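Beta-methylmalyl-CoA dehydratase (Chloroflexus aurantiacus, PDB 4E3E) catalyses the reversible dehydration of beta-methylmalyl-CoA to mesaconyl-CoA, a step of the glyoxylate assimilation cycle that regenerates acetyl-CoA and produces pyruvate. Local coordinates at residues R115-D119 and G120-V124; D198-V201 and G202-I205; P282-A285 and G286-I289. One frame throughout, in Å; residues are numbered along the deposited sequence.

Interaction 1 (R115-D119 and G120-V124). With SO4 (sulfate ion), chain C.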
ATOM      1  N   ARG A 115     -32.265  21.374   7.461  1.00 34.13           N
ATOM      2  CA  ARG A 115     -32.979  21.587   8.718  1.00 40.52           C
ATOM      3  C   ARG A 115     -32.020  21.985   9.836  1.00 40.59           C
ATOM      4  O   ARG A 115     -31.227  21.164  10.312  1.00 37.51           O
ATOM      5  CB  ARG A 115     -33.808  20.360   9.151  1.00 41.18           C
ATOM      6  CG  ARG A 115     -34.625  20.622  10.422  1.00 42.45           C
ATOM      7  CD  ARG A 115     -35.324  19.384  10.974  1.00 46.62           C
ATOM      8  NE  ARG A 115     -34.395  18.397  11.533  1.00 50.25           N
ATOM      9  CZ  ARG A 115     -34.050  18.310  12.819  1.00 51.04           C
ATOM     10  NH1 ARG A 115     -34.543  19.161  13.715  1.00 52.84           N
ATOM     11  NH2 ARG A 115     -33.202  17.364  13.213  1.00 53.74           N
ATOM     12  N   GLN A 116     -32.107  23.247  10.254  1.00 41.42           N
ATOM     13  CA  GLN A 116     -31.316  23.727  11.376  1.00 43.20           C
ATOM     14  C   GLN A 116     -31.734  22.961  12.620  1.00 43.49           C
ATOM     15  O   GLN A 116     -32.918  22.747  12.837  1.00 46.31           O
ATOM     16  CB  GLN A 116     -31.505  25.231  11.588  1.00 46.36           C
ATOM     17  CG  GLN A 116     -30.765  25.751  12.810  1.00 47.81           C
ATOM     18  CD  GLN A 116     -30.651  27.256  12.828  1.00 45.61           C
ATOM     19  OE1 GLN A 116     -29.965  27.850  11.992  1.00 51.90           O
ATOM     20  NE2 GLN A 116     -31.318  27.885  13.787  1.00 47.79           N
ATOM     21  N   ASN A 117     -30.759  22.534  13.418  1.00 48.07           N
ATOM     22  CA  ASN A 117     -31.056  21.849  14.669  1.00 42.69           C
ATOM     23  C   ASN A 117     -31.653  22.778  15.716  1.00 49.60           C
ATOM     24  O   ASN A 117     -31.488  24.005  15.644  1.00 50.01           O
ATOM     25  CB  ASN A 117     -29.828  21.089  15.195  1.00 26.06           C
ATOM     26  CG  ASN A 117     -29.603  19.793  14.458  1.00 33.22           C
ATOM     27  OD1 ASN A 117     -30.494  18.932  14.404  1.00 49.43           O
ATOM     28  ND2 ASN A 117     -28.410  19.631  13.868  1.00 46.51           N
ATOM     29  N   LYS A 118     -32.362  22.187  16.676  1.00 47.94           N
ATOM     30  CA  LYS A 118     -33.086  22.955  17.688  1.00 51.38           C
ATOM     31  C   LYS A 118     -32.192  23.833  18.566  1.00 56.24           C
ATOM     32  O   LYS A 118     -32.601  24.929  18.952  1.00 63.08           O
ATOM     33  CB  LYS A 118     -33.977  22.043  18.530  1.00 60.09           C
ATOM     34  CG  LYS A 118     -35.315  21.776  17.864  1.00 71.34           C
ATOM     35  CD  LYS A 118     -35.864  20.413  18.232  1.00 68.47           C
ATOM     36  CE  LYS A 118     -36.847  19.934  17.183  1.00 63.51           C
ATOM     37  NZ  LYS A 118     -37.166  18.511  17.436  1.00 62.90           N
ATOM     38  N   ASP A 119     -30.976  23.372  18.864  1.00 54.20           N
ATOM     39  CA  ASP A 119     -30.035  24.184  19.653  1.00 59.16           C
ATOM     40  C   ASP A 119     -29.432  25.359  18.855  1.00 58.42           C
ATOM     41  O   ASP A 119     -28.722  26.197  19.415  1.00 60.06           O
ATOM     42  CB  ASP A 119     -28.940  23.316  20.304  1.00 54.07           C
ATOM     43  CG  ASP A 119     -27.983  22.687  19.291  1.00 60.23           C
ATOM     44  OD1 ASP A 119     -28.083  22.956  18.073  1.00 62.70           O
ATOM     45  OD2 ASP A 119     -27.111  21.908  19.729  1.00 62.34           O
ATOM     46  N   GLY A 120     -29.715  25.402  17.553  1.00 54.51           N
ATOM     47  CA  GLY A 120     -29.246  26.474  16.670  1.00 55.78           C
ATOM     48  C   GLY A 120     -27.744  26.525  16.402  1.00 63.83           C
ATOM     49  O   GLY A 120     -27.262  27.473  15.774  1.00 60.91           O
ATOM     50  N   LYS A 121     -27.007  25.514  16.871  1.00 58.81           N
ATOM     51  CA  LYS A 121     -25.543  25.462  16.719  1.00 51.86           C
ATOM     52  C   LYS A 121     -25.107  24.643  15.506  1.00 47.01           C
ATOM     53  O   LYS A 121     -23.996  24.813  15.001  1.00 46.03           O
ATOM     54  CB  LYS A 121     -24.876  24.920  17.987  1.00 51.13           C
ATOM     55  CG  LYS A 121     -25.134  25.776  19.218  1.00 58.90           C
ATOM     56  CD  LYS A 121     -24.028  25.630  20.244  1.00 66.93           C
ATOM     57  CE  LYS A 121     -24.149  26.704  21.309  1.00 76.12           C
ATOM     58  NZ  LYS A 121     -23.028  26.619  22.280  1.00 83.17           N
ATOM     59  N   THR A 122     -25.985  23.751  15.056  1.00 45.11           N
ATOM     60  CA  THR A 122     -25.720  22.892  13.908  1.00 44.07           C
ATOM     61  C   THR A 122     -26.966  22.781  13.031  1.00 43.13           C
ATOM     62  O   THR A 122     -28.031  23.300  13.377  1.00 42.14           O
ATOM     63  CB  THR A 122     -25.336  21.473  14.355  1.00 45.83           C
ATOM     64  OG1 THR A 122     -26.366  20.965  15.210  1.00 49.31           O
ATOM     65  CG2 THR A 122     -23.999  21.460  15.096  1.00 47.43           C
ATOM     66  N   GLY A 123     -26.825  22.100  11.899  1.00 39.27           N
ATOM     67  CA  GLY A 123     -27.945  21.819  11.015  1.00 38.46           C
ATOM     68  C   GLY A 123     -27.705  20.575  10.177  1.00 39.82           C
ATOM     69  O   GLY A 123     -26.563  20.145   9.978  1.00 39.88           O
ATOM     70  N   VAL A 124     -28.794  20.007   9.677  1.00 36.51           N
ATOM     71  CA  VAL A 124     -28.750  18.809   8.854  1.00 35.78           C
ATOM     72  C   VAL A 124     -28.894  19.192   7.386  1.00 34.99           C
ATOM     73  O   VAL A 124     -29.830  19.904   7.012  1.00 34.51           O
ATOM     74  CB  VAL A 124     -29.898  17.848   9.234  1.00 36.47           C
ATOM     75  CG1 VAL A 124     -29.914  16.615   8.331  1.00 30.91           C
ATOM     76  CG2 VAL A 124     -29.809  17.471  10.708  1.00 36.04           C
TER
HETATM   77  S   SO4 C 500     -33.213  17.798  17.023  0.50 50.70           S
HETATM   78  O1  SO4 C 500     -32.561  18.171  18.299  0.50 50.16           O
HETATM   79  O2  SO4 C 500     -34.632  17.459  17.250  0.50 55.06           O
HETATM   80  O3  SO4 C 500     -33.130  18.957  16.102  0.50 46.10           O
HETATM   81  O4  SO4 C 500     -32.528  16.611  16.447  0.50 45.54           O

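Interaction 2 (D198-V201 and G202-I205)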
ATOM      1  N   ASP A 198     -30.567 -21.289  -1.032  1.00 30.72           N
ATOM      2  CA  ASP A 198     -30.259 -21.977   0.225  1.00 28.63           C
ATOM      3  C   ASP A 198     -30.309 -21.086   1.463  1.00 28.85           C
ATOM      4  O   ASP A 198     -30.289 -21.583   2.590  1.00 32.95           O
ATOM      5  CB  ASP A 198     -28.894 -22.677   0.139  1.00 30.88           C
ATOM      6  CG  ASP A 198     -28.750 -23.520  -1.111  1.00 34.07           C
ATOM      7  OD1 ASP A 198     -29.680 -24.290  -1.433  1.00 31.89           O
ATOM      8  OD2 ASP A 198     -27.701 -23.407  -1.778  1.00 33.04           O
ATOM      9  N   TYR A 199     -30.362 -19.774   1.257  1.00 29.62           N
ATOM     10  CA  TYR A 199     -30.430 -18.837   2.372  1.00 30.06           C
ATOM     11  C   TYR A 199     -31.867 -18.710   2.880  1.00 30.55           C
ATOM     12  O   TYR A 199     -32.816 -18.750   2.096  1.00 31.38           O
ATOM     13  CB  TYR A 199     -29.807 -17.494   1.972  1.00 27.61           C
ATOM     14  CG  TYR A 199     -28.303 -17.568   1.964  1.00 25.57           C
ATOM     15  CD1 TYR A 199     -27.608 -18.002   0.829  1.00 27.25           C
ATOM     16  CD2 TYR A 199     -27.565 -17.259   3.120  1.00 26.32           C
ATOM     17  CE1 TYR A 199     -26.225 -18.103   0.836  1.00 28.92           C
ATOM     18  CE2 TYR A 199     -26.179 -17.360   3.135  1.00 23.94           C
ATOM     19  CZ  TYR A 199     -25.520 -17.771   1.991  1.00 24.67           C
ATOM     20  OH  TYR A 199     -24.158 -17.862   2.006  1.00 27.19           O
ATOM     21  N   GLU A 200     -32.019 -18.605   4.200  1.00 31.51           N
ATOM     22  CA  GLU A 200     -33.331 -18.530   4.835  1.00 31.54           C
ATOM     23  C   GLU A 200     -33.575 -17.122   5.342  1.00 28.97           C
ATOM     24  O   GLU A 200     -32.759 -16.581   6.097  1.00 29.60           O
ATOM     25  CB  GLU A 200     -33.427 -19.520   6.002  1.00 33.93           C
ATOM     26  CG  GLU A 200     -33.381 -20.981   5.579  1.00 45.09           C
ATOM     27  CD  GLU A 200     -32.908 -21.906   6.687  1.00 58.68           C
ATOM     28  OE1 GLU A 200     -33.307 -21.709   7.860  1.00 46.96           O
ATOM     29  OE2 GLU A 200     -32.132 -22.837   6.384  1.00 81.41           O
ATOM     30  N   VAL A 201     -34.694 -16.530   4.928  1.00 29.97           N
ATOM     31  CA  VAL A 201     -35.063 -15.180   5.365  1.00 26.96           C
ATOM     32  C   VAL A 201     -35.195 -15.193   6.889  1.00 26.25           C
ATOM     33  O   VAL A 201     -35.836 -16.082   7.449  1.00 28.06           O
ATOM     34  CB  VAL A 201     -36.376 -14.723   4.702  1.00 25.93           C
ATOM     35  CG1 VAL A 201     -36.842 -13.397   5.290  1.00 24.19           C
ATOM     36  CG2 VAL A 201     -36.203 -14.613   3.179  1.00 30.54           C
ATOM     37  N   GLY A 202     -34.546 -14.262   7.536  1.00 26.83           N
ATOM     38  CA  GLY A 202     -34.495 -14.196   8.972  1.00 27.46           C
ATOM     39  C   GLY A 202     -33.330 -14.896   9.623  1.00 28.10           C
ATOM     40  O   GLY A 202     -33.076 -14.696  10.767  1.00 28.83           O
ATOM     41  N   GLU A 203     -32.585 -15.661   8.865  1.00 27.16           N
ATOM     42  CA  GLU A 203     -31.444 -16.330   9.415  1.00 31.20           C
ATOM     43  C   GLU A 203     -30.337 -15.358   9.742  1.00 30.13           C
ATOM     44  O   GLU A 203     -30.172 -14.366   9.088  1.00 30.79           O
ATOM     45  CB  GLU A 203     -30.976 -17.458   8.522  1.00 31.99           C
ATOM     46  CG  GLU A 203     -29.734 -17.208   7.741  1.00 31.80           C
ATOM     47  CD  GLU A 203     -29.303 -18.414   6.957  1.00 36.63           C
ATOM     48  OE1 GLU A 203     -29.644 -18.514   5.796  1.00 36.39           O
ATOM     49  OE2 GLU A 203     -28.612 -19.250   7.506  1.00 41.89           O
ATOM     50  N   LYS A 204     -29.607 -15.668  10.791  1.00 30.51           N
ATOM     51  CA  LYS A 204     -28.499 -14.860  11.239  1.00 30.35           C
ATOM     52  C   LYS A 204     -27.208 -15.615  11.090  1.00 28.26           C
ATOM     53  O   LYS A 204     -27.155 -16.786  11.338  1.00 32.41           O
ATOM     54  CB  LYS A 204     -28.682 -14.415  12.671  1.00 27.87           C
ATOM     55  CG  LYS A 204     -29.933 -13.618  12.879  1.00 30.33           C
ATOM     56  CD  LYS A 204     -29.890 -12.876  14.176  1.00 38.01           C
ATOM     57  CE  LYS A 204     -31.264 -12.827  14.777  1.00 44.20           C
ATOM     58  NZ  LYS A 204     -31.499 -11.472  15.295  1.00 53.42           N
ATOM     59  N   ILE A 205     -26.183 -14.915  10.641  1.00 26.17           N
ATOM     60  CA  ILE A 205     -24.888 -15.512  10.312  1.00 24.41           C
ATOM     61  C   ILE A 205     -23.747 -14.830  11.068  1.00 29.17           C
ATOM     62  O   ILE A 205     -23.491 -13.635  10.876  1.00 30.05           O
ATOM     63  CB  ILE A 205     -24.611 -15.393   8.805  1.00 24.27           C
ATOM     64  CG1 ILE A 205     -25.782 -15.987   8.009  1.00 23.56           C
ATOM     65  CG2 ILE A 205     -23.295 -16.072   8.443  1.00 26.44           C
ATOM     66  CD1 ILE A 205     -25.748 -15.641   6.536  1.00 23.64           C
TER

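Interaction 3 (P282-A285 and G286-I289)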
ATOM      1  N   PRO A 282     -18.403   5.504  17.339  1.00 31.73           N
ATOM      2  CA  PRO A 282     -17.124   5.725  16.665  1.00 31.09           C
ATOM      3  C   PRO A 282     -16.200   4.507  16.826  1.00 29.53           C
ATOM      4  O   PRO A 282     -16.318   3.751  17.786  1.00 32.15           O
ATOM      5  CB  PRO A 282     -16.556   6.956  17.397  1.00 32.55           C
ATOM      6  CG  PRO A 282     -17.120   6.843  18.775  1.00 32.91           C
ATOM      7  CD  PRO A 282     -18.504   6.279  18.597  1.00 31.33           C
ATOM      8  N   SER A 283     -15.303   4.330  15.874  1.00 27.82           N
ATOM      9  CA  SER A 283     -14.334   3.244  15.862  1.00 25.63           C
ATOM     10  C   SER A 283     -12.954   3.878  15.873  1.00 27.50           C
ATOM     11  O   SER A 283     -12.771   4.977  15.331  1.00 28.79           O
ATOM     12  CB  SER A 283     -14.478   2.453  14.554  1.00 25.64           C
ATOM     13  OG  SER A 283     -15.651   1.663  14.563  1.00 27.85           O
ATOM     14  N   PHE A 284     -11.983   3.181  16.463  1.00 29.71           N
ATOM     15  CA  PHE A 284     -10.653   3.734  16.698  1.00 26.75           C
ATOM     16  C   PHE A 284      -9.607   2.677  16.408  1.00 28.07           C
ATOM     17  O   PHE A 284      -9.915   1.486  16.474  1.00 27.00           O
ATOM     18  CB  PHE A 284     -10.538   4.151  18.160  1.00 29.17           C
ATOM     19  CG  PHE A 284     -11.607   5.113  18.594  1.00 33.72           C
ATOM     20  CD1 PHE A 284     -11.524   6.460  18.264  1.00 35.36           C
ATOM     21  CD2 PHE A 284     -12.708   4.666  19.329  1.00 35.29           C
ATOM     22  CE1 PHE A 284     -12.512   7.352  18.661  1.00 39.72           C
ATOM     23  CE2 PHE A 284     -13.704   5.549  19.724  1.00 35.22           C
ATOM     24  CZ  PHE A 284     -13.599   6.902  19.393  1.00 38.56           C
ATOM     25  N   ALA A 285      -8.379   3.103  16.072  1.00 25.39           N
ATOM     26  CA  ALA A 285      -7.246   2.174  15.947  1.00 27.98           C
ATOM     27  C   ALA A 285      -7.126   1.430  17.252  1.00 26.96           C
ATOM     28  O   ALA A 285      -7.337   2.032  18.311  1.00 26.67           O
ATOM     29  CB  ALA A 285      -5.960   2.923  15.650  1.00 30.09           C
ATOM     30  N   GLY A 286      -6.849   0.125  17.186  1.00 27.53           N
ATOM     31  CA  GLY A 286      -6.833  -0.697  18.400  1.00 26.34           C
ATOM     32  C   GLY A 286      -8.135  -1.441  18.683  1.00 27.53           C
ATOM     33  O   GLY A 286      -8.171  -2.372  19.501  1.00 28.50           O
ATOM     34  N   ASP A 287      -9.221  -1.011  18.052  1.00 26.22           N
ATOM     35  CA  ASP A 287     -10.470  -1.747  18.127  1.00 28.45           C
ATOM     36  C   ASP A 287     -10.410  -2.964  17.228  1.00 29.46           C
ATOM     37  O   ASP A 287      -9.908  -2.896  16.094  1.00 29.50           O
ATOM     38  CB  ASP A 287     -11.648  -0.864  17.710  1.00 29.93           C
ATOM     39  CG  ASP A 287     -11.971   0.223  18.745  1.00 29.44           C
ATOM     40  OD1 ASP A 287     -11.548   0.115  19.916  1.00 34.24           O
ATOM     41  OD2 ASP A 287     -12.668   1.196  18.384  1.00 31.72           O
ATOM     42  N   THR A 288     -10.946  -4.079  17.708  1.00 27.20           N
ATOM     43  CA  THR A 288     -11.093  -5.268  16.838  1.00 30.65           C
ATOM     44  C   THR A 288     -12.525  -5.399  16.314  1.00 26.90           C
ATOM     45  O   THR A 288     -13.469  -5.499  17.095  1.00 27.52           O
ATOM     46  CB  THR A 288     -10.658  -6.540  17.586  1.00 32.39           C
ATOM     47  OG1 THR A 288      -9.330  -6.340  18.082  1.00 30.02           O
ATOM     48  CG2 THR A 288     -10.684  -7.772  16.679  1.00 25.89           C
ATOM     49  N   ILE A 289     -12.676  -5.419  14.986  1.00 25.48           N
ATOM     50  CA  ILE A 289     -13.986  -5.404  14.368  1.00 25.90           C
ATOM     51  C   ILE A 289     -14.441  -6.833  14.056  1.00 27.66           C
ATOM     52  O   ILE A 289     -13.689  -7.620  13.445  1.00 26.35           O
ATOM     53  CB  ILE A 289     -13.989  -4.585  13.043  1.00 26.54           C
ATOM     54  CG1 ILE A 289     -13.563  -3.117  13.284  1.00 25.47           C
ATOM     55  CG2 ILE A 289     -15.360  -4.647  12.381  1.00 22.21           C
ATOM     56  CD1 ILE A 289     -14.273  -2.416  14.459  1.00 24.82           C
TER

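Interaction 1 (R115-D119 and G120-V124)
N117 and T122 face each other at the turn of the beta hairpin that joins strands 104-116 and 122-132, because of their first torsions: CG of N117 lies beside its own backbone N (chi1 -78°), while OG1 of T122 is held between the backbone N and the carbonyl carbon (chi1 55°). The two side chains then converge, and N117 ND2 donates to T122 OG1 at 2.8 Å, the hydroxyl being tilted from the amide plane. Beneath this bond N117 N gives its hydrogen to T122 O at 2.8 Å, so the asparagine is gripped through both backbone and amide. With an alanine in place of N117, T122 OG1 would probably be left without its amide donor and the threonine hydroxyl freer to turn.

Farther down, R115 and V124 form an antiparallel hydrogen-bonded pair, with V124 N donating to R115 O at 2.8 Å. Around the loop, a type I turn from N117 to G120 is closed by G120 N bonding to N117 O at 3.0 Å. Glycine suits position 120, whose phi is positive, and D119 OD1 accepts K121 N at 3.0 Å from above the carboxylate plane.

R115 presents its guanidinium edge to a sulfate, with NH1 bonded to sulfate O3 at 2.8 Å. K118 arrives as a second cation, and its NZ meets sulfate O2 at 2.7 Å. The ion probably came from the crystallisation liquor, but its two short bonds to cationic side chains suggest that this hairpin end could attract anions.

Interaction 2 (D198-V201 and G202-I205)
Two polar bonds join E200 to E203, one through the backbone and one through a side chain. E203 N donates to E200 O at 2.9 Å, closing a type II turn from E200 to E203. The E203 side chain runs back alongside the turn so that its carboxylate takes the amide of the first residue: E200 N points almost straight at E203 OE1 (2.9 Å, 178°). The amide meets this oxygen on the anti side, 33° out of the carboxylate plane. To reach it, E203 adopts an unusual first torsion (chi1 105°) with the rest of the chain extended, and E203 CB comes within 3.1 Å of E200 O. A carboxylate suits the position because OE1 can take E200 N while OE2 is left for a partner of its own.

Charge governs that second oxygen: outside the turn, E203 OE2 forms a salt bridge with K4 of the second subunit, which also makes a cation-pi contact with Y199. K4 would probably offset some of the repulsion between the two glutamates, where E200 OE2 lies 5.0 Å from E203 OE1.

The apolar contact is made by I205, whose CD1 touches the edge of the Y199 ring in its plane, 3.8 Å from CE2. The same ring passes obliquely by the E203 carboxylate, and its hydroxyl is bonded to G264 O.

G202 has backbone angles at which a side chain would strike V201 O, as expected of the third residue of a type II turn. Here that turn leads the chain into strand 204-212 of a hot-dog-type sheet.

Interaction 3 (P282-A285 and G286-I289)
F284 and D287 lie side by side and point the same way, with ring and carboxylate planes 74° apart. Only one carboxylate oxygen does the touching: D287 OD2 sits at the edge of the ring, near its plane, 3.6 Å from F284 CD2. The same oxygen accepts F284 N at 2.8 Å, and this donor comes from above the carboxylate plane, 46° out of it. With CG beside its own backbone N (chi1 -71°), D287 folds back over the turn, and its CB packs 3.2 Å from F284 O. Aspartate fits because its carboxylate can accept the F284 amide while meeting K318.

These residues bracket a type II beta turn, closed by D287 N donating to F284 O at 3.0 Å, which feeds strand 288-300 of the hot-dog sheet. Glycine suits position 286, where a CB would collide with A285 O.

Buried D287 OD2 forms its salt bridge with K318, whose NZ reaches P282 O as well, so the lysine probably helps to stabilise the negative charge. Turned from the turn, the F284 ring takes R245 in a cation-pi contact and F243 edge-to-face; a flat aromatic ring suits both, offering its pi system to the cation and an aromatic partner to F243.

On the strand side, I289 brings its CD1 to within 4.3 Å of S283 OG, while both residues pack on helix 250-265.

The three contacts follow one another along the chain and all reach the same antiparallel sheet, without touching each other. Interaction 1, at the hairpin of strands 104-116 and 122-132, lies toward one end of the sheet; its centre is about 41 Å from that of interaction 2 and about 29 Å from that of interaction 3. Interactions 2 and 3 are about 28 Å apart between centres and lead into neighbouring strands, 204-212 and 288-300, the former outermost within the chain. Interaction 1 joins two adjacent strands, while the other two are turns that precede a strand. The turn of interaction 2, and T288 just after that of interaction 3, meet the second subunit of the homodimer.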